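Local coordinates for putative cytoplasmic protein (Salmonella typhimurium LT2, PDB 2Q02), which binds zinc within a xylose isomerase-like TIM barrel and may act as an isomerase, although its substrate and precise function remain unknown, at residues A[138-143]-A[149-154]. Numbering follows the deposited sequence.
With ZN (zinc ion), chain E.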
ATOM      1  N   VAL A 138      -2.893   1.490  -8.404  1.00 45.60           N
ATOM      2  CA  VAL A 138      -3.880   0.414  -8.440  1.00 45.42           C
ATOM      3  C   VAL A 138      -3.328  -0.790  -7.708  1.00 45.56           C
ATOM      4  O   VAL A 138      -2.294  -1.343  -8.105  1.00 45.36           O
ATOM      5  CB  VAL A 138      -4.200   0.012  -9.878  1.00 46.29           C
ATOM      6  CG1 VAL A 138      -5.075  -1.212  -9.906  1.00 42.59           C
ATOM      7  CG2 VAL A 138      -4.855   1.199 -10.634  1.00 48.80           C
ATOM      8  N   GLU A 139      -3.996  -1.190  -6.633  1.00 45.70           N
ATOM      9  CA  GLU A 139      -3.553  -2.339  -5.833  1.00 45.79           C
ATOM     10  C   GLU A 139      -4.477  -3.525  -6.034  1.00 45.29           C
ATOM     11  O   GLU A 139      -5.575  -3.546  -5.476  1.00 45.35           O
ATOM     12  CB  GLU A 139      -3.565  -2.009  -4.348  1.00 46.72           C
ATOM     13  CG  GLU A 139      -3.189  -3.189  -3.448  1.00 46.83           C
ATOM     14  CD  GLU A 139      -2.815  -2.759  -2.049  1.00 47.02           C
ATOM     15  OE1 GLU A 139      -3.255  -1.671  -1.632  1.00 47.41           O
ATOM     16  OE2 GLU A 139      -2.086  -3.512  -1.367  1.00 51.89           O
ATOM     17  N   PRO A 140      -4.052  -4.511  -6.830  1.00 44.84           N
ATOM     18  CA  PRO A 140      -4.784  -5.762  -6.873  1.00 45.01           C
ATOM     19  C   PRO A 140      -4.863  -6.453  -5.496  1.00 46.24           C
ATOM     20  O   PRO A 140      -3.896  -6.427  -4.709  1.00 46.28           O
ATOM     21  CB  PRO A 140      -3.972  -6.633  -7.845  1.00 45.47           C
ATOM     22  CG  PRO A 140      -3.075  -5.739  -8.582  1.00 45.87           C
ATOM     23  CD  PRO A 140      -2.904  -4.493  -7.754  1.00 46.68           C
ATOM     24  N   LEU A 141      -6.033  -7.043  -5.223  1.00 45.93           N
ATOM     25  CA  LEU A 141      -6.278  -7.815  -4.016  1.00 45.53           C
ATOM     26  C   LEU A 141      -6.343  -9.271  -4.395  1.00 45.21           C
ATOM     27  O   LEU A 141      -7.069  -9.649  -5.310  1.00 43.97           O
ATOM     28  CB  LEU A 141      -7.600  -7.427  -3.369  1.00 45.75           C
ATOM     29  CG  LEU A 141      -7.829  -5.944  -3.139  1.00 45.26           C
ATOM     30  CD1 LEU A 141      -9.235  -5.716  -2.685  1.00 47.83           C
ATOM     31  CD2 LEU A 141      -6.850  -5.379  -2.142  1.00 47.09           C
ATOM     32  N   GLY A 142      -5.591 -10.096  -3.680  1.00 46.14           N
ATOM     33  CA  GLY A 142      -5.455 -11.517  -4.023  1.00 45.11           C
ATOM     34  C   GLY A 142      -6.612 -12.427  -3.630  1.00 44.25           C
ATOM     35  O   GLY A 142      -6.665 -13.573  -4.065  1.00 43.48           O
ATOM     36  N   PHE A 143      -7.534 -11.941  -2.806  1.00 44.27           N
ATOM     37  CA  PHE A 143      -8.668 -12.749  -2.391  1.00 44.30           C
ATOM     38  C   PHE A 143      -9.374 -13.373  -3.587  1.00 44.89           C
ATOM     39  O   PHE A 143      -9.500 -12.758  -4.647  1.00 45.18           O
ATOM     40  CB  PHE A 143      -9.686 -11.943  -1.599  1.00 43.55           C
ATOM     41  CG  PHE A 143      -9.102 -11.283  -0.411  1.00 46.99           C
ATOM     42  CD1 PHE A 143      -8.755 -12.035   0.705  1.00 42.28           C
ATOM     43  CD2 PHE A 143      -8.839  -9.915  -0.422  1.00 45.34           C
ATOM     44  CE1 PHE A 143      -8.178 -11.446   1.779  1.00 39.38           C
ATOM     45  CE2 PHE A 143      -8.264  -9.313   0.662  1.00 43.73           C
ATOM     46  CZ  PHE A 143      -7.934 -10.082   1.773  1.00 43.54           C
ATOM     47  N   ARG A 149      -7.123  -9.436  -9.323  1.00 45.57           N
ATOM     48  CA  ARG A 149      -6.162 -10.160  -8.495  1.00 45.55           C
ATOM     49  C   ARG A 149      -4.732 -10.182  -9.031  1.00 45.61           C
ATOM     50  O   ARG A 149      -3.773 -10.323  -8.265  1.00 46.63           O
ATOM     51  CB  ARG A 149      -6.638 -11.603  -8.385  1.00 45.43           C
ATOM     52  CG  ARG A 149      -8.087 -11.712  -8.019  1.00 43.07           C
ATOM     53  CD  ARG A 149      -8.508 -13.150  -8.013  1.00 45.46           C
ATOM     54  NE  ARG A 149      -7.754 -13.925  -7.040  1.00 43.24           N
ATOM     55  CZ  ARG A 149      -7.492 -15.219  -7.138  1.00 42.90           C
ATOM     56  NH1 ARG A 149      -7.907 -15.914  -8.188  1.00 41.48           N
ATOM     57  NH2 ARG A 149      -6.805 -15.819  -6.171  1.00 42.56           N
ATOM     58  N   SER A 150      -4.600 -10.071 -10.353  1.00 45.69           N
ATOM     59  CA  SER A 150      -3.302 -10.147 -11.021  1.00 45.44           C
ATOM     60  C   SER A 150      -2.728  -8.757 -11.229  1.00 45.17           C
ATOM     61  O   SER A 150      -3.378  -7.870 -11.813  1.00 45.17           O
ATOM     62  CB  SER A 150      -3.407 -10.852 -12.375  1.00 45.27           C
ATOM     63  OG  SER A 150      -2.196 -10.722 -13.111  1.00 47.90           O
ATOM     64  N   ALA A 151      -1.505  -8.580 -10.748  1.00 45.15           N
ATOM     65  CA  ALA A 151      -0.731  -7.378 -11.015  1.00 45.41           C
ATOM     66  C   ALA A 151      -0.402  -7.243 -12.507  1.00 45.78           C
ATOM     67  O   ALA A 151      -0.424  -6.128 -13.057  1.00 45.32           O
ATOM     68  CB  ALA A 151       0.543  -7.355 -10.169  1.00 43.94           C
ATOM     69  N   VAL A 152      -0.106  -8.372 -13.156  1.00 45.99           N
ATOM     70  CA  VAL A 152       0.196  -8.403 -14.593  1.00 45.34           C
ATOM     71  C   VAL A 152      -0.990  -7.874 -15.410  1.00 45.84           C
ATOM     72  O   VAL A 152      -0.828  -7.012 -16.270  1.00 46.61           O
ATOM     73  CB  VAL A 152       0.554  -9.849 -15.045  1.00 44.14           C
ATOM     74  CG1 VAL A 152       0.427 -10.007 -16.570  1.00 45.78           C
ATOM     75  CG2 VAL A 152       1.932 -10.239 -14.564  1.00 40.76           C
ATOM     76  N   TRP A 153      -2.171  -8.407 -15.121  1.00 45.48           N
ATOM     77  CA  TRP A 153      -3.413  -8.043 -15.802  1.00 45.44           C
ATOM     78  C   TRP A 153      -3.781  -6.588 -15.479  1.00 45.43           C
ATOM     79  O   TRP A 153      -4.236  -5.860 -16.356  1.00 44.62           O
ATOM     80  CB  TRP A 153      -4.518  -9.021 -15.389  1.00 44.66           C
ATOM     81  CG  TRP A 153      -5.862  -8.814 -15.976  1.00 45.05           C
ATOM     82  CD1 TRP A 153      -7.004  -8.515 -15.296  1.00 45.04           C
ATOM     83  CD2 TRP A 153      -6.236  -8.920 -17.364  1.00 45.05           C
ATOM     84  NE1 TRP A 153      -8.065  -8.418 -16.170  1.00 47.48           N
ATOM     85  CE2 TRP A 153      -7.624  -8.670 -17.443  1.00 41.06           C
ATOM     86  CE3 TRP A 153      -5.532  -9.212 -18.544  1.00 50.07           C
ATOM     87  CZ2 TRP A 153      -8.332  -8.697 -18.657  1.00 49.48           C
ATOM     88  CZ3 TRP A 153      -6.250  -9.242 -19.774  1.00 50.01           C
ATOM     89  CH2 TRP A 153      -7.632  -8.984 -19.809  1.00 47.78           C
ATOM     90  N   ALA A 154      -3.559  -6.171 -14.229  1.00 45.24           N
ATOM     91  CA  ALA A 154      -3.760  -4.779 -13.838  1.00 45.74           C
ATOM     92  C   ALA A 154      -2.881  -3.824 -14.665  1.00 45.25           C
ATOM     93  O   ALA A 154      -3.336  -2.761 -15.074  1.00 44.21           O
ATOM     94  CB  ALA A 154      -3.488  -4.598 -12.347  1.00 46.92           C
TER
HETATM   95 ZN    ZN E 300      -1.391  -3.090   0.587  1.00 45.13          ZN
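R149 turns the NE side of its guanidinium toward the carbonyl oxygen of G142, and two nitrogens grip that single atom: NE at 3.2 Å from G142 O and NH2 at 3.1 Å from G142 O. The oxygen lies within 8° of the guanidinium plane, evidence of an edge-on approach. Seen from the acceptor the bonds differ: NH2 is tilted modestly from the carbonyl plane, whereas NE stands well above it, on the same face. A bend at chi3 (61°), after an extended chi2, brings NE and NH2 round to this oxygen. Nearer the backbone, R149 CA makes a CH···O contact with L141 O at 3.4 Å, and CG passes alongside the same oxygen.

Next to this polar grip, P140 turns CB and CG toward the start of helix 151-161. Its CB meets R149 O at 3.7 Å, while CG reaches A151 CA and, at 4.0 Å, A154 CB. S150 N-caps the helix, its OG accepting from W153 N in a nearly straight bond (171°). V167 of the neighbouring strand also touches P140, A151 and A154.

The CB of E139 points away from 149-154, and its extended side chain carries OE2 to 2.1 Å from the zinc ion, which D170, H197 and E245 also bind. The contact thus ties the loop after strand 135-138, which carries a zinc ligand, to helix 151-161, a β-to-α connection of a xylose isomerase-like TIM barrel.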